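Long-range contact in dipeptide transport protein DPPA (Bacillus subtilis, PDB 1HI9), which removes N-terminal residues from peptides containing D-amino acids, as a zinc-dependent aminopeptidase whose ten subunits enclose the active sites in a central chamber: residues A107-F119 / A172-C184. Numbering follows the deposited sequence.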
ATOM      1  N   ALA A 107      14.785  32.073   5.671  1.00 32.26           N
ATOM      2  CA  ALA A 107      15.592  30.905   6.019  1.00 32.30           C
ATOM      3  C   ALA A 107      16.803  31.220   6.889  1.00 32.08           C
ATOM      4  O   ALA A 107      17.339  32.325   6.848  1.00 32.29           O
ATOM      5  CB  ALA A 107      16.054  30.211   4.744  1.00 33.04           C
ATOM      6  N   SER A 108      17.209  30.239   7.687  1.00 33.04           N
ATOM      7  CA  SER A 108      18.379  30.364   8.538  1.00 33.79           C
ATOM      8  C   SER A 108      18.253  31.329   9.718  1.00 34.54           C
ATOM      9  O   SER A 108      19.250  31.648  10.354  1.00 35.69           O
ATOM     10  CB  SER A 108      19.582  30.761   7.672  1.00 35.19           C
ATOM     11  OG  SER A 108      19.738  29.863   6.585  1.00 33.50           O
ATOM     12  N   THR A 109      17.047  31.800  10.018  1.00 34.04           N
ATOM     13  CA  THR A 109      16.873  32.711  11.147  1.00 33.38           C
ATOM     14  C   THR A 109      15.750  32.216  12.077  1.00 34.77           C
ATOM     15  O   THR A 109      14.959  31.341  11.704  1.00 34.13           O
ATOM     16  CB  THR A 109      16.533  34.141  10.672  1.00 32.73           C
ATOM     17  OG1 THR A 109      15.215  34.165  10.113  1.00 30.81           O
ATOM     18  CG2 THR A 109      17.527  34.605   9.608  1.00 33.08           C
ATOM     19  N   PRO A 110      15.680  32.758  13.308  1.00 34.66           N
ATOM     20  CA  PRO A 110      14.647  32.367  14.274  1.00 35.07           C
ATOM     21  C   PRO A 110      13.272  32.666  13.684  1.00 34.18           C
ATOM     22  O   PRO A 110      13.124  33.618  12.928  1.00 34.27           O
ATOM     23  CB  PRO A 110      14.950  33.256  15.476  1.00 36.23           C
ATOM     24  CG  PRO A 110      16.433  33.463  15.379  1.00 35.42           C
ATOM     25  CD  PRO A 110      16.617  33.724  13.915  1.00 35.07           C
ATOM     26  N   GLY A 111      12.273  31.867  14.041  1.00 34.37           N
ATOM     27  CA  GLY A 111      10.938  32.075  13.509  1.00 33.43           C
ATOM     28  C   GLY A 111      10.279  30.754  13.153  1.00 34.03           C
ATOM     29  O   GLY A 111      10.916  29.844  12.608  1.00 33.01           O
ATOM     30  N   VAL A 112       8.998  30.640  13.481  1.00 33.04           N
ATOM     31  CA  VAL A 112       8.250  29.430  13.190  1.00 31.18           C
ATOM     32  C   VAL A 112       8.240  29.141  11.683  1.00 31.45           C
ATOM     33  O   VAL A 112       8.027  30.041  10.870  1.00 29.84           O
ATOM     34  CB  VAL A 112       6.801  29.545  13.710  1.00 30.05           C
ATOM     35  CG1 VAL A 112       6.098  30.702  13.029  1.00 27.68           C
ATOM     36  CG2 VAL A 112       6.061  28.234  13.486  1.00 30.10           C
ATOM     37  N   MET A 113       8.494  27.883  11.326  1.00 31.62           N
ATOM     38  CA  MET A 113       8.519  27.433   9.935  1.00 32.73           C
ATOM     39  C   MET A 113       9.330  28.329   9.009  1.00 31.96           C
ATOM     40  O   MET A 113       8.947  28.561   7.868  1.00 31.81           O
ATOM     41  CB  MET A 113       7.091  27.293   9.412  1.00 32.42           C
ATOM     42  CG  MET A 113       6.274  26.284  10.211  1.00 35.39           C
ATOM     43  SD  MET A 113       4.563  26.069   9.598  1.00 34.72           S
ATOM     44  CE  MET A 113       4.884  24.884   8.407  1.00 38.08           C
ATOM     45  N   SER A 114      10.458  28.822   9.507  1.00 32.23           N
ATOM     46  CA  SER A 114      11.323  29.696   8.721  1.00 32.47           C
ATOM     47  C   SER A 114      11.886  28.999   7.472  1.00 32.44           C
ATOM     48  O   SER A 114      12.323  27.847   7.525  1.00 31.75           O
ATOM     49  CB  SER A 114      12.486  30.189   9.582  1.00 31.67           C
ATOM     50  OG  SER A 114      13.288  29.103  10.002  1.00 31.39           O
ATOM     51  N   HIS A 115      11.863  29.715   6.354  1.00 32.41           N
ATOM     52  CA  HIS A 115      12.395  29.216   5.086  1.00 33.05           C
ATOM     53  C   HIS A 115      12.210  30.300   4.041  1.00 31.91           C
ATOM     54  O   HIS A 115      11.619  31.332   4.334  1.00 30.96           O
ATOM     55  CB  HIS A 115      11.671  27.946   4.638  1.00 33.81           C
ATOM     56  CG  HIS A 115      10.242  28.176   4.260  1.00 34.30           C
ATOM     57  ND1 HIS A 115       9.248  28.370   5.195  1.00 34.73           N
ATOM     58  CD2 HIS A 115       9.647  28.293   3.051  1.00 34.35           C
ATOM     59  CE1 HIS A 115       8.103  28.593   4.579  1.00 35.46           C
ATOM     60  NE2 HIS A 115       8.317  28.550   3.276  1.00 36.48           N
ATOM     61  N   SER A 116      12.737  30.062   2.842  1.00 32.33           N
ATOM     62  CA  SER A 116      12.633  31.000   1.727  1.00 32.91           C
ATOM     63  C   SER A 116      12.335  30.253   0.425  1.00 32.97           C
ATOM     64  O   SER A 116      13.243  29.709  -0.197  1.00 33.69           O
ATOM     65  CB  SER A 116      13.937  31.789   1.565  1.00 33.34           C
ATOM     66  OG  SER A 116      14.206  32.573   2.703  1.00 30.40           O
ATOM     67  N   MET A 117      11.063  30.246   0.029  1.00 34.41           N
ATOM     68  CA  MET A 117      10.579  29.573  -1.182  1.00 35.50           C
ATOM     69  C   MET A 117      10.684  28.048  -1.117  1.00 36.21           C
ATOM     70  O   MET A 117       9.672  27.360  -1.158  1.00 35.28           O
ATOM     71  CB  MET A 117      11.302  30.097  -2.421  1.00 37.10           C
ATOM     72  CG  MET A 117      10.987  31.555  -2.756  1.00 41.35           C
ATOM     73  SD  MET A 117       9.200  31.923  -2.923  1.00 41.76           S
ATOM     74  CE  MET A 117       8.809  31.143  -4.502  1.00 41.28           C
ATOM     75  N   ILE A 118      11.901  27.516  -1.026  1.00 36.70           N
ATOM     76  CA  ILE A 118      12.085  26.065  -0.936  1.00 36.50           C
ATOM     77  C   ILE A 118      12.985  25.754   0.248  1.00 36.84           C
ATOM     78  O   ILE A 118      13.730  26.618   0.705  1.00 36.43           O
ATOM     79  CB  ILE A 118      12.737  25.499  -2.208  1.00 35.58           C
ATOM     80  CG1 ILE A 118      14.092  26.174  -2.429  1.00 35.63           C
ATOM     81  CG2 ILE A 118      11.824  25.725  -3.400  1.00 34.49           C
ATOM     82  CD1 ILE A 118      14.941  25.504  -3.477  1.00 36.47           C
ATOM     83  N   PHE A 119      12.913  24.522   0.741  1.00 37.60           N
ATOM     84  CA  PHE A 119      13.722  24.106   1.883  1.00 38.53           C
ATOM     85  C   PHE A 119      15.206  24.240   1.586  1.00 38.85           C
ATOM     86  O   PHE A 119      16.011  24.480   2.487  1.00 38.80           O
ATOM     87  CB  PHE A 119      13.410  22.649   2.252  1.00 38.63           C
ATOM     88  CG  PHE A 119      12.015  22.443   2.793  1.00 41.44           C
ATOM     89  CD1 PHE A 119      11.231  21.371   2.350  1.00 42.83           C
ATOM     90  CD2 PHE A 119      11.491  23.305   3.754  1.00 41.57           C
ATOM     91  CE1 PHE A 119       9.941  21.167   2.847  1.00 41.88           C
ATOM     92  CE2 PHE A 119      10.204  23.115   4.262  1.00 42.34           C
ATOM     93  CZ  PHE A 119       9.429  22.040   3.808  1.00 42.83           C
ATOM     94  N   ALA A 172       1.726  41.005  14.666  1.00 40.60           N
ATOM     95  CA  ALA A 172       2.233  39.729  15.144  1.00 39.77           C
ATOM     96  C   ALA A 172       1.103  38.903  15.729  1.00 39.29           C
ATOM     97  O   ALA A 172       0.797  39.002  16.913  1.00 39.38           O
ATOM     98  CB  ALA A 172       3.328  39.958  16.197  1.00 38.58           C
ATOM     99  N   VAL A 173       0.494  38.064  14.903  1.00 38.95           N
ATOM    100  CA  VAL A 173      -0.625  37.256  15.367  1.00 38.81           C
ATOM    101  C   VAL A 173      -0.203  36.117  16.284  1.00 38.55           C
ATOM    102  O   VAL A 173      -1.038  35.488  16.927  1.00 38.16           O
ATOM    103  CB  VAL A 173      -1.413  36.696  14.167  1.00 38.80           C
ATOM    104  CG1 VAL A 173      -1.989  37.846  13.352  1.00 36.95           C
ATOM    105  CG2 VAL A 173      -0.496  35.842  13.285  1.00 38.73           C
ATOM    106  N   LYS A 174       1.094  35.840  16.339  1.00 38.29           N
ATOM    107  CA  LYS A 174       1.579  34.783  17.213  1.00 37.42           C
ATOM    108  C   LYS A 174       3.054  34.996  17.550  1.00 36.91           C
ATOM    109  O   LYS A 174       3.767  35.679  16.821  1.00 36.00           O
ATOM    110  CB  LYS A 174       1.371  33.410  16.550  1.00 37.73           C
ATOM    111  CG  LYS A 174       1.989  33.273  15.163  1.00 34.71           C
ATOM    112  CD  LYS A 174       1.660  31.931  14.541  1.00 33.03           C
ATOM    113  CE  LYS A 174       2.151  31.856  13.098  1.00 33.63           C
ATOM    114  NZ  LYS A 174       1.797  30.558  12.420  1.00 27.84           N
ATOM    115  N   GLN A 175       3.493  34.410  18.660  1.00 35.96           N
ATOM    116  CA  GLN A 175       4.875  34.521  19.110  1.00 37.61           C
ATOM    117  C   GLN A 175       5.625  33.219  18.861  1.00 37.34           C
ATOM    118  O   GLN A 175       5.157  32.142  19.233  1.00 34.76           O
ATOM    119  CB  GLN A 175       4.931  34.828  20.606  1.00 39.42           C
ATOM    120  CG  GLN A 175       4.268  36.121  21.014  1.00 42.18           C
ATOM    121  CD  GLN A 175       4.990  37.338  20.483  1.00 44.14           C
ATOM    122  OE1 GLN A 175       6.202  37.477  20.663  1.00 46.54           O
ATOM    123  NE2 GLN A 175       4.248  38.239  19.841  1.00 43.17           N
ATOM    124  N   THR A 176       6.797  33.322  18.237  1.00 37.20           N
ATOM    125  CA  THR A 176       7.609  32.147  17.939  1.00 36.58           C
ATOM    126  C   THR A 176       8.364  31.632  19.167  1.00 36.47           C
ATOM    127  O   THR A 176       9.001  32.404  19.874  1.00 36.88           O
ATOM    128  CB  THR A 176       8.631  32.468  16.830  1.00 36.34           C
ATOM    129  OG1 THR A 176       7.954  32.582  15.574  1.00 34.00           O
ATOM    130  CG2 THR A 176       9.703  31.387  16.756  1.00 35.89           C
ATOM    131  N   ILE A 177       8.272  30.331  19.419  1.00 36.40           N
ATOM    132  CA  ILE A 177       8.986  29.706  20.523  1.00 35.63           C
ATOM    133  C   ILE A 177      10.083  28.803  19.931  1.00 36.54           C
ATOM    134  O   ILE A 177      11.186  28.710  20.475  1.00 38.14           O
ATOM    135  CB  ILE A 177       8.034  28.886  21.424  1.00 36.41           C
ATOM    136  CG1 ILE A 177       7.056  29.842  22.128  1.00 34.99           C
ATOM    137  CG2 ILE A 177       8.832  28.085  22.465  1.00 34.36           C
ATOM    138  CD1 ILE A 177       6.011  29.139  23.001  1.00 37.45           C
ATOM    139  N   SER A 178       9.772  28.150  18.811  1.00 34.14           N
ATOM    140  CA  SER A 178      10.718  27.287  18.094  1.00 32.56           C
ATOM    141  C   SER A 178      10.283  27.268  16.631  1.00 32.90           C
ATOM    142  O   SER A 178       9.298  27.911  16.258  1.00 32.03           O
ATOM    143  CB  SER A 178      10.723  25.860  18.648  1.00 31.13           C
ATOM    144  OG  SER A 178       9.708  25.070  18.072  1.00 31.09           O
ATOM    145  N   ARG A 179      11.010  26.544  15.794  1.00 32.49           N
ATOM    146  CA  ARG A 179      10.643  26.497  14.388  1.00 32.30           C
ATOM    147  C   ARG A 179       9.307  25.763  14.183  1.00 31.66           C
ATOM    148  O   ARG A 179       8.697  25.865  13.125  1.00 31.16           O
ATOM    149  CB  ARG A 179      11.757  25.833  13.571  1.00 33.15           C
ATOM    150  CG  ARG A 179      11.618  25.987  12.059  1.00 33.64           C
ATOM    151  CD  ARG A 179      12.971  25.826  11.409  1.00 35.52           C
ATOM    152  NE  ARG A 179      12.927  25.898   9.962  1.00 37.15           N
ATOM    153  CZ  ARG A 179      12.599  24.881   9.175  1.00 39.12           C
ATOM    154  NH1 ARG A 179      12.278  23.710   9.711  1.00 35.81           N
ATOM    155  NH2 ARG A 179      12.623  25.028   7.850  1.00 36.86           N
ATOM    156  N   SER A 180       8.843  25.038  15.198  1.00 31.81           N
ATOM    157  CA  SER A 180       7.578  24.319  15.090  1.00 32.77           C
ATOM    158  C   SER A 180       6.723  24.475  16.340  1.00 33.50           C
ATOM    159  O   SER A 180       6.041  23.537  16.767  1.00 32.79           O
ATOM    160  CB  SER A 180       7.830  22.830  14.828  1.00 32.86           C
ATOM    161  OG  SER A 180       8.588  22.251  15.877  1.00 31.60           O
ATOM    162  N   ALA A 181       6.772  25.661  16.937  1.00 34.15           N
ATOM    163  CA  ALA A 181       6.008  25.933  18.157  1.00 33.95           C
ATOM    164  C   ALA A 181       5.783  27.422  18.335  1.00 34.96           C
ATOM    165  O   ALA A 181       6.679  28.232  18.098  1.00 36.01           O
ATOM    166  CB  ALA A 181       6.746  25.373  19.368  1.00 30.77           C
ATOM    167  N   VAL A 182       4.585  27.784  18.760  1.00 36.31           N
ATOM    168  CA  VAL A 182       4.274  29.186  18.957  1.00 38.88           C
ATOM    169  C   VAL A 182       3.262  29.414  20.068  1.00 39.22           C
ATOM    170  O   VAL A 182       2.570  28.495  20.504  1.00 40.29           O
ATOM    171  CB  VAL A 182       3.710  29.828  17.665  1.00 38.84           C
ATOM    172  CG1 VAL A 182       4.755  29.805  16.557  1.00 40.44           C
ATOM    173  CG2 VAL A 182       2.458  29.094  17.227  1.00 38.28           C
ATOM    174  N   LYS A 183       3.218  30.645  20.549  1.00 40.90           N
ATOM    175  CA  LYS A 183       2.261  31.049  21.558  1.00 44.03           C
ATOM    176  C   LYS A 183       1.374  31.949  20.718  1.00 44.62           C
ATOM    177  O   LYS A 183       1.831  32.981  20.214  1.00 43.86           O
ATOM    178  CB  LYS A 183       2.940  31.850  22.661  1.00 46.13           C
ATOM    179  CG  LYS A 183       1.985  32.486  23.661  1.00 47.63           C
ATOM    180  CD  LYS A 183       2.737  33.458  24.564  1.00 49.84           C
ATOM    181  CE  LYS A 183       1.794  34.335  25.360  1.00 52.52           C
ATOM    182  NZ  LYS A 183       2.533  35.455  26.004  1.00 54.33           N
ATOM    183  N   CYS A 184       0.120  31.548  20.547  1.00 46.20           N
ATOM    184  CA  CYS A 184      -0.794  32.311  19.706  1.00 49.06           C
ATOM    185  C   CYS A 184      -2.011  32.912  20.374  1.00 49.43           C
ATOM    186  O   CYS A 184      -2.368  32.560  21.491  1.00 50.51           O
ATOM    187  CB  CYS A 184      -1.240  31.446  18.523  1.00 50.63           C
ATOM    188  SG  CYS A 184      -1.365  29.668  18.873  1.00 51.86           S
TER
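R179 sets CG opposite its backbone N (chi1 -168°) and runs extended to NE, which carries the guanidinium alongside S114. There it grips side-on. NH2 of R179 donates to S114 O at 2.9 Å, while NE of R179 reaches S114 OG, nearly in the guanidinium plane, at 3.2 Å. The S114 hydroxyl meets it because chi1 of 63° sets OG between backbone N and carbonyl carbon. NH1 of R179 bonds to F273 O of a neighbouring subunit. With an alanine here, S114 O, S114 OG and that F273 carbonyl would probably lose these donors, and a gap is likely to open beside the loop. Backbone atoms tie the same turn down: M113 N gives R179 O a straight bond of 2.7 Å. V112 N donates to T176 OG1 at 3.0 Å, and D154 is a second partner of that hydroxyl. V112 also packs crosswise on V182, with CB of V112 3.5 Å from CG1 of V182. Next to S114, H115 ND1 donates to M113 O in the ring plane at 2.7 Å, which helps fix the imidazole's rotation, together with the stack on H104. The hairpin of strands 169-176 and 181-184 thus backs the loop carrying H115, the nucleophile of the two-zinc M55 peptidase active site.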